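Local coordinates for protein decapping nuclease RAI1 (PDB 5BUD) that hydrolyses the NAD cap and some other 5'-end structures of RNAs with a divalent metal cation, and binds and stimulates the exoribonuclease RAT1, at residues Glu245-Arg250 and Phe266-Gln271; Tyr172-Ile177 and Lys279-Phe284. All coordinates share one frame; numbering follows the deposited sequence.

Interaction 1 of 2, residues Glu245-Arg250 and Phe266-Gln271; sequences ELKTSR and FKAWCQ. With MN (manganese (II) ion), chain E; nucleotides of chain C.
Lys247 and Gln271 reach for each other from opposite directions and meet beside the 5' phosphate of the bound RNA. The NZ of Lys247 donates to OE1 of Gln271 at 2.9 Å, bent at the carbonyl oxygen, the donor tilted 19° from the carbonyl plane. The same ammonium bonds OP1 of U1 of chain C at 2.7 Å and forms a salt bridge with OE1 of Glu245, 3.2 Å away, which it meets from above the carboxylate plane. Three oxygens thus grip one nitrogen. A bend at chi2 carries the lysine chain off the strand toward the phosphate, and on the way its CE passes 4.0 Å from CB of Ala268.

Strand 245-250 and helix 266-271 belong to the catalytic core of the PD-(D/E)XK nuclease fold, and Glu245-Leu246-Lys247 supplies the ExK part of that signature. Glu245 OE1 and the backbone O of Leu246 bind a manganese ion, with Asp226, a water and both OP1 and OP2 of U1 completing its shell. The side chains of Glu245 and Gln271 cross at about a right angle, with carboxylate and amide planes 46° apart. Extended beyond CG, Gln271 also points its NE2 at OP3 of U1, a weak bond of 3.5 Å. Further along the strand, Thr248 holds OP1 of U2 through its OG1 at 2.7 Å and, weakly, through its backbone N.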
loop_
_atom_site.group_PDB
_atom_site.type_symbol
_atom_site.label_atom_id
_atom_site.label_comp_id
_atom_site.label_asym_id
_atom_site.label_seq_id
_atom_site.Cartn_x
_atom_site.Cartn_y
_atom_site.Cartn_z
ATOM N N GLU A 245 -0.146 0.336 11.031
ATOM C CA GLU A 245 0.828 0.822 10.066
ATOM C C GLU A 245 1.897 1.624 10.759
ATOM O O GLU A 245 1.597 2.543 11.559
ATOM C CB GLU A 245 0.130 1.689 9.009
ATOM C CG GLU A 245 1.017 2.313 7.947
ATOM C CD GLU A 245 1.765 1.328 7.066
ATOM O OE1 GLU A 245 2.917 1.682 6.705
ATOM O OE2 GLU A 245 1.210 0.241 6.708
ATOM N N LEU A 246 3.145 1.296 10.443
ATOM C CA LEU A 246 4.295 1.998 10.986
ATOM C C LEU A 246 4.861 2.974 9.975
ATOM O O LEU A 246 4.873 2.711 8.775
ATOM C CB LEU A 246 5.389 0.997 11.450
ATOM C CG LEU A 246 4.875 -0.007 12.482
ATOM C CD1 LEU A 246 5.991 -0.948 12.905
ATOM C CD2 LEU A 246 4.333 0.666 13.749
ATOM N N LYS A 247 5.316 4.114 10.464
ATOM C CA LYS A 247 6.010 5.112 9.632
ATOM C C LYS A 247 7.108 5.726 10.456
ATOM O O LYS A 247 7.062 5.692 11.690
ATOM C CB LYS A 247 5.039 6.246 9.203
ATOM C CG LYS A 247 3.814 5.805 8.422
ATOM C CD LYS A 247 4.186 5.436 7.010
ATOM C CE LYS A 247 2.969 5.077 6.195
ATOM N NZ LYS A 247 3.436 4.299 5.016
ATOM N N THR A 248 8.076 6.329 9.787
ATOM C CA THR A 248 9.053 7.188 10.436
ATOM C C THR A 248 9.057 8.550 9.769
ATOM O O THR A 248 8.723 8.682 8.598
ATOM C CB THR A 248 10.486 6.615 10.448
ATOM O OG1 THR A 248 10.977 6.465 9.103
ATOM C CG2 THR A 248 10.532 5.279 11.159
ATOM N N SER A 249 9.398 9.576 10.548
ATOM C CA SER A 249 9.593 10.914 10.029
ATOM C C SER A 249 10.616 11.669 10.856
ATOM O O SER A 249 10.885 11.306 11.988
ATOM C CB SER A 249 8.299 11.711 10.061
ATOM O OG SER A 249 8.348 12.647 9.013
ATOM N N ARG A 250 11.182 12.722 10.282
ATOM C CA ARG A 250 12.039 13.605 11.064
ATOM C C ARG A 250 11.183 14.379 12.063
ATOM O O ARG A 250 10.062 14.742 11.762
ATOM C CB ARG A 250 12.803 14.584 10.178
ATOM C CG ARG A 250 13.910 15.294 10.937
ATOM C CD ARG A 250 14.387 16.563 10.250
ATOM N NE ARG A 250 15.058 17.456 11.197
ATOM C CZ ARG A 250 15.563 18.645 10.877
ATOM N NH1 ARG A 250 15.510 19.091 9.626
ATOM N NH2 ARG A 250 16.154 19.383 11.808
ATOM N N PHE A 266 -1.408 12.483 5.139
ATOM C CA PHE A 266 -2.541 12.285 4.250
ATOM C C PHE A 266 -2.349 10.996 3.452
ATOM O O PHE A 266 -3.299 10.206 3.298
ATOM C CB PHE A 266 -2.688 13.481 3.296
ATOM C CG PHE A 266 -3.637 13.242 2.159
ATOM C CD1 PHE A 266 -4.985 13.011 2.396
ATOM C CD2 PHE A 266 -3.175 13.175 0.856
ATOM C CE1 PHE A 266 -5.857 12.790 1.351
ATOM C CE2 PHE A 266 -4.044 12.937 -0.209
ATOM C CZ PHE A 266 -5.390 12.756 0.042
ATOM N N LYS A 267 -1.147 10.814 2.933
ATOM C CA LYS A 267 -0.810 9.603 2.164
ATOM C C LYS A 267 -0.947 8.354 3.053
ATOM O O LYS A 267 -1.457 7.332 2.612
ATOM C CB LYS A 267 0.603 9.680 1.598
ATOM C CG LYS A 267 0.807 10.608 0.408
ATOM C CD LYS A 267 2.302 10.752 0.168
ATOM C CE LYS A 267 2.645 11.568 -1.061
ATOM N NZ LYS A 267 2.722 13.012 -0.704
ATOM N N ALA A 268 -0.504 8.458 4.309
ATOM C CA ALA A 268 -0.705 7.374 5.284
ATOM C C ALA A 268 -2.187 7.090 5.520
ATOM O O ALA A 268 -2.636 5.923 5.547
ATOM C CB ALA A 268 0.007 7.693 6.589
ATOM N N TRP A 269 -2.966 8.152 5.702
ATOM C CA TRP A 269 -4.406 8.013 5.803
ATOM C C TRP A 269 -4.953 7.324 4.557
ATOM O O TRP A 269 -5.753 6.370 4.670
ATOM C CB TRP A 269 -5.117 9.371 6.055
ATOM C CG TRP A 269 -6.611 9.261 6.021
ATOM C CD1 TRP A 269 -7.440 8.909 7.070
ATOM C CD2 TRP A 269 -7.465 9.451 4.895
ATOM N NE1 TRP A 269 -8.744 8.897 6.658
ATOM C CE2 TRP A 269 -8.791 9.200 5.325
ATOM C CE3 TRP A 269 -7.241 9.828 3.563
ATOM C CZ2 TRP A 269 -9.888 9.295 4.460
ATOM C CZ3 TRP A 269 -8.317 9.945 2.714
ATOM C CH2 TRP A 269 -9.636 9.687 3.168
ATOM N N CYS A 270 -4.535 7.752 3.369
ATOM C CA CYS A 270 -5.067 7.129 2.138
ATOM C C CYS A 270 -4.877 5.598 2.151
ATOM O O CYS A 270 -5.782 4.804 1.823
ATOM C CB CYS A 270 -4.403 7.701 0.879
ATOM S SG CYS A 270 -4.988 9.358 0.415
ATOM N N GLN A 271 -3.677 5.212 2.546
ATOM C CA GLN A 271 -3.239 3.833 2.517
ATOM C C GLN A 271 -4.033 3.001 3.567
ATOM O O GLN A 271 -4.517 1.897 3.283
ATOM C CB GLN A 271 -1.698 3.871 2.704
ATOM C CG GLN A 271 -0.975 2.655 3.237
ATOM C CD GLN A 271 0.510 2.946 3.526
ATOM O OE1 GLN A 271 0.941 4.103 3.545
ATOM N NE2 GLN A 271 1.295 1.888 3.735
HETATM MN MN MN E . 4.891 1.076 7.260
ATOM P P U C 2 9.061 4.698 6.260
ATOM O OP1 U C 2 9.261 4.873 7.728
ATOM O OP2 U C 2 7.722 4.967 5.686
ATOM O "O5'" U C 2 10.065 5.608 5.427
ATOM C "C5'" U C 2 11.452 5.772 5.768
ATOM C "C4'" U C 2 12.193 6.508 4.667
ATOM O "O4'" U C 2 12.084 5.800 3.402
ATOM C "C3'" U C 2 11.723 7.913 4.325
ATOM O "O3'" U C 2 12.184 8.812 5.325
ATOM C "C2'" U C 2 12.371 8.096 2.961
ATOM O "O2'" U C 2 13.776 8.256 3.041
ATOM C "C1'" U C 2 12.109 6.730 2.333
ATOM N N1 U C 2 10.846 6.633 1.581
ATOM C C2 U C 2 10.844 7.115 0.281
ATOM O O2 U C 2 11.825 7.617 -0.241
ATOM N N3 U C 2 9.641 7.006 -0.372
ATOM C C4 U C 2 8.468 6.470 0.122
ATOM O O4 U C 2 7.474 6.423 -0.599
ATOM C C5 U C 2 8.556 5.983 1.466
ATOM C C6 U C 2 9.715 6.072 2.130
ATOM O OP3 U C 1 4.739 1.795 3.268
ATOM P P U C 1 5.513 1.456 4.494
ATOM O OP1 U C 1 5.511 2.568 5.491
ATOM O OP2 U C 1 5.164 0.089 5.018
ATOM O "O5'" U C 1 7.004 1.343 3.918
ATOM C "C5'" U C 1 7.983 0.587 4.647
ATOM C "C4'" U C 1 9.366 1.181 4.504
ATOM O "O4'" U C 1 9.921 0.820 3.214
ATOM C "C3'" U C 1 9.500 2.699 4.550
ATOM O "O3'" U C 1 9.474 3.171 5.894
ATOM C "C2'" U C 1 10.871 2.874 3.908
ATOM O "O2'" U C 1 11.930 2.481 4.751
ATOM C "C1'" U C 1 10.809 1.834 2.786
ATOM N N1 U C 1 10.336 2.372 1.503
ATOM C C2 U C 1 11.264 3.040 0.732
ATOM O O2 U C 1 12.423 3.173 1.068
ATOM N N3 U C 1 10.789 3.514 -0.463
ATOM C C4 U C 1 9.503 3.410 -0.950
ATOM O O4 U C 1 9.232 3.897 -2.047
ATOM C C5 U C 1 8.594 2.720 -0.088
ATOM C C6 U C 1 9.028 2.243 1.085
ATOM P P U C 4 15.349 15.094 5.867
ATOM O OP1 U C 4 16.704 15.696 5.765
ATOM O OP2 U C 4 15.095 13.987 6.806
ATOM O "O5'" U C 4 14.321 16.268 6.172
ATOM C "C5'" U C 4 14.427 17.520 5.475
ATOM C "C4'" U C 4 14.228 18.643 6.455
ATOM O "O4'" U C 4 13.792 19.837 5.754
ATOM C "C3'" U C 4 13.091 18.377 7.416
ATOM O "O3'" U C 4 13.250 19.244 8.526
ATOM C "C2'" U C 4 11.893 18.640 6.511
ATOM O "O2'" U C 4 10.641 18.762 7.156
ATOM C "C1'" U C 4 12.372 19.880 5.741
ATOM N N1 U C 4 11.925 19.933 4.339
ATOM C C2 U C 4 10.642 19.501 4.055
ATOM O O2 U C 4 9.877 19.086 4.910
ATOM N N3 U C 4 10.290 19.567 2.730
ATOM C C4 U C 4 11.067 20.010 1.681
ATOM O O4 U C 4 10.602 20.007 0.539
ATOM C C5 U C 4 12.380 20.440 2.053
ATOM C C6 U C 4 12.755 20.389 3.338
HETATM O O HOH W 1 6.849 0.668 8.056
#

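Interaction 2 of 2, residues Tyr172-Ile177 and Lys279-Phe284; sequences YKFETI and KIIYGF. With MN (manganese (II) ion), chain G; nucleotides of chain C.
A bare backbone carbon serves as the floor for an aromatic ring: CA of Gly283 lies over one face of Phe174, 4.1 Å from the ring centroid and 29° off its normal, a CH-pi contact. Phe174 comes down from helix 172-177 with CG anti to the backbone N (chi1 -180°), which carries the far end of the ring to the strand; its CZ approaches Gly283 CA to 3.6 Å. With no side chain on Gly283, the ring rests directly on the main chain. Beside it, Ile281 offers CG2 to Phe174 CZ at 4.5 Å, a looser apolar touch. No hydrogen bond joins the two segments, whose axes run at 111° to each other.

The next residue on the helix, Glu175, turns to the RNA side. Its OE1 binds a manganese ion of its own at 2.2 Å, and four waters supply the ion's other ligands. One turn back, Tyr172 lays a ring face against the ribose of U1 of chain C, with C4' 3.7 Å above the ring plane, while Asn202 bonds its OH. A helix packed through one aromatic residue on a central strand, with the neighbouring Glu175 reaching a metal beside the RNA, forms part of the PD-(D/E)XK active-site cleft of the DXO/Dom3Z family.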
loop_
_atom_site.group_PDB
_atom_site.type_symbol
_atom_site.label_atom_id
_atom_site.label_comp_id
_atom_site.label_asym_id
_atom_site.label_seq_id
_atom_site.Cartn_x
_atom_site.Cartn_y
_atom_site.Cartn_z
ATOM N N TYR A 172 12.649 0.375 7.836
ATOM C CA TYR A 172 12.664 -1.065 8.147
ATOM C C TYR A 172 13.264 -1.354 9.508
ATOM O O TYR A 172 12.814 -2.241 10.211
ATOM C CB TYR A 172 13.474 -1.804 7.068
ATOM C CG TYR A 172 12.873 -1.703 5.694
ATOM C CD1 TYR A 172 11.588 -2.200 5.425
ATOM C CD2 TYR A 172 13.577 -1.121 4.667
ATOM C CE1 TYR A 172 11.038 -2.096 4.162
ATOM C CE2 TYR A 172 13.048 -1.025 3.402
ATOM C CZ TYR A 172 11.780 -1.512 3.153
ATOM O OH TYR A 172 11.310 -1.402 1.871
ATOM N N LYS A 173 14.258 -0.582 9.919
ATOM C CA LYS A 173 14.850 -0.773 11.252
ATOM C C LYS A 173 13.825 -0.481 12.338
ATOM O O LYS A 173 13.734 -1.182 13.357
ATOM C CB LYS A 173 16.076 0.143 11.420
ATOM C CG LYS A 173 16.768 0.050 12.783
ATOM C CD LYS A 173 17.505 -1.262 13.032
ATOM C CE LYS A 173 18.382 -1.131 14.278
ATOM N NZ LYS A 173 19.004 -2.434 14.651
ATOM N N PHE A 174 13.015 0.554 12.116
ATOM C CA PHE A 174 11.984 0.901 13.065
ATOM C C PHE A 174 10.991 -0.242 13.227
ATOM O O PHE A 174 10.613 -0.577 14.359
ATOM C CB PHE A 174 11.276 2.211 12.637
ATOM C CG PHE A 174 10.200 2.644 13.575
ATOM C CD1 PHE A 174 10.501 3.006 14.883
ATOM C CD2 PHE A 174 8.881 2.710 13.155
ATOM C CE1 PHE A 174 9.496 3.407 15.761
ATOM C CE2 PHE A 174 7.864 3.127 14.025
ATOM C CZ PHE A 174 8.174 3.454 15.336
ATOM N N GLU A 175 10.584 -0.850 12.108
ATOM C CA GLU A 175 9.705 -1.987 12.157
ATOM C C GLU A 175 10.325 -3.117 12.970
ATOM O O GLU A 175 9.637 -3.789 13.728
ATOM C CB GLU A 175 9.388 -2.536 10.761
ATOM C CG GLU A 175 8.573 -1.641 9.850
ATOM C CD GLU A 175 8.446 -2.246 8.446
ATOM O OE1 GLU A 175 8.848 -3.409 8.281
ATOM O OE2 GLU A 175 7.996 -1.581 7.507
ATOM N N THR A 176 11.622 -3.309 12.789
ATOM C CA THR A 176 12.348 -4.375 13.470
ATOM C C THR A 176 12.418 -4.128 14.975
ATOM O O THR A 176 12.160 -5.035 15.730
ATOM C CB THR A 176 13.762 -4.533 12.858
ATOM O OG1 THR A 176 13.626 -4.812 11.457
ATOM C CG2 THR A 176 14.523 -5.652 13.525
ATOM N N ILE A 177 12.729 -2.904 15.402
ATOM C CA ILE A 177 12.884 -2.624 16.842
ATOM C C ILE A 177 11.566 -2.344 17.578
ATOM O O ILE A 177 11.529 -2.421 18.801
ATOM C CB ILE A 177 13.992 -1.586 17.129
ATOM C CG1 ILE A 177 13.708 -0.202 16.516
ATOM C CG2 ILE A 177 15.303 -2.096 16.562
ATOM C CD1 ILE A 177 12.767 0.668 17.313
ATOM N N LYS A 279 -4.944 2.234 13.012
ATOM C CA LYS A 279 -3.859 2.800 13.819
ATOM C C LYS A 279 -2.621 3.050 12.947
ATOM O O LYS A 279 -2.150 2.133 12.215
ATOM C CB LYS A 279 -3.528 1.851 14.990
ATOM C CG LYS A 279 -4.543 1.838 16.120
ATOM C CD LYS A 279 -4.072 0.972 17.288
ATOM C CE LYS A 279 -4.991 1.084 18.499
ATOM N NZ LYS A 279 -6.360 0.713 18.122
ATOM N N ILE A 280 -2.089 4.272 13.029
ATOM C CA ILE A 280 -0.817 4.653 12.406
ATOM C C ILE A 280 0.148 5.176 13.447
ATOM O O ILE A 280 -0.171 6.121 14.190
ATOM C CB ILE A 280 -1.027 5.759 11.337
ATOM C CG1 ILE A 280 -2.099 5.325 10.373
ATOM C CG2 ILE A 280 0.284 6.082 10.651
ATOM C CD1 ILE A 280 -2.553 6.357 9.376
ATOM N N ILE A 281 1.331 4.570 13.535
ATOM C CA ILE A 281 2.311 4.931 14.562
ATOM C C ILE A 281 3.511 5.530 13.841
ATOM O O ILE A 281 4.104 4.895 12.964
ATOM C CB ILE A 281 2.713 3.713 15.417
ATOM C CG1 ILE A 281 1.484 3.212 16.165
ATOM C CG2 ILE A 281 3.846 4.033 16.371
ATOM C CD1 ILE A 281 1.698 2.095 17.147
ATOM N N TYR A 282 3.855 6.748 14.209
ATOM C CA TYR A 282 5.040 7.420 13.705
ATOM C C TYR A 282 6.182 7.349 14.697
ATOM O O TYR A 282 6.033 7.665 15.887
ATOM C CB TYR A 282 4.737 8.894 13.359
ATOM C CG TYR A 282 4.237 9.079 11.959
ATOM C CD1 TYR A 282 2.917 8.838 11.651
ATOM C CD2 TYR A 282 5.091 9.507 10.931
ATOM C CE1 TYR A 282 2.443 9.019 10.374
ATOM C CE2 TYR A 282 4.618 9.647 9.643
ATOM C CZ TYR A 282 3.288 9.393 9.387
ATOM O OH TYR A 282 2.759 9.540 8.143
ATOM N N GLY A 283 7.322 6.887 14.210
ATOM C CA GLY A 283 8.581 7.044 14.938
ATOM C C GLY A 283 9.263 8.307 14.434
ATOM O O GLY A 283 9.653 8.360 13.270
ATOM N N PHE A 284 9.345 9.328 15.296
ATOM C CA PHE A 284 10.028 10.585 14.984
ATOM C C PHE A 284 11.504 10.499 15.374
ATOM O O PHE A 284 11.834 10.164 16.513
ATOM C CB PHE A 284 9.332 11.761 15.697
ATOM C CG PHE A 284 7.987 12.084 15.122
ATOM C CD1 PHE A 284 7.890 12.695 13.892
ATOM C CD2 PHE A 284 6.831 11.715 15.773
ATOM C CE1 PHE A 284 6.661 12.969 13.328
ATOM C CE2 PHE A 284 5.603 11.982 15.229
ATOM C CZ PHE A 284 5.511 12.599 14.002
HETATM MN MN MN G . 8.172 -4.807 6.712
ATOM O OP3 U C 1 4.739 1.795 3.268
ATOM P P U C 1 5.513 1.456 4.494
ATOM O OP1 U C 1 5.511 2.568 5.491
ATOM O OP2 U C 1 5.164 0.089 5.018
ATOM O "O5'" U C 1 7.004 1.343 3.918
ATOM C "C5'" U C 1 7.983 0.587 4.647
ATOM C "C4'" U C 1 9.366 1.181 4.504
ATOM O "O4'" U C 1 9.921 0.820 3.214
ATOM C "C3'" U C 1 9.500 2.699 4.550
ATOM O "O3'" U C 1 9.474 3.171 5.894
ATOM C "C2'" U C 1 10.871 2.874 3.908
ATOM O "O2'" U C 1 11.930 2.481 4.751
ATOM C "C1'" U C 1 10.809 1.834 2.786
ATOM N N1 U C 1 10.336 2.372 1.503
ATOM C C2 U C 1 11.264 3.040 0.732
ATOM O O2 U C 1 12.423 3.173 1.068
ATOM N N3 U C 1 10.789 3.514 -0.463
ATOM C C4 U C 1 9.503 3.410 -0.950
ATOM O O4 U C 1 9.232 3.897 -2.047
ATOM C C5 U C 1 8.594 2.720 -0.088
ATOM C C6 U C 1 9.028 2.243 1.085
HETATM O O HOH W 2 8.353 -6.700 8.162
HETATM O O HOH W 3 7.695 -6.027 4.694
HETATM O O HOH W 4 5.842 -4.708 7.270
HETATM O O HOH W 5 10.428 -5.048 6.606
#

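Overall arrangement
Both interactions rest on neighbouring parallel strands: Lys247 O probably accepts from Gly283 N at 2.8 Å, and Glu245 O likewise from Ile281 N. Helix 255-275 connects these strands, so interaction 1 lies within the chain loop closed by interaction 2. Its contact is partly buried and polar, joining a lysine to an amide beside a manganese ion and the 5' phosphate. Interaction 2 is wholly buried and apolar between its segments, with helix 158-178 bringing a separate manganese ligand and a sugar-facing ring from its other residues. The two helices cover different sides of the strands: Tyr282 turns toward helix 255-275, whereas Ile281 and the CA of Gly283 lie against Phe174. Their centres lie about 10 Å apart.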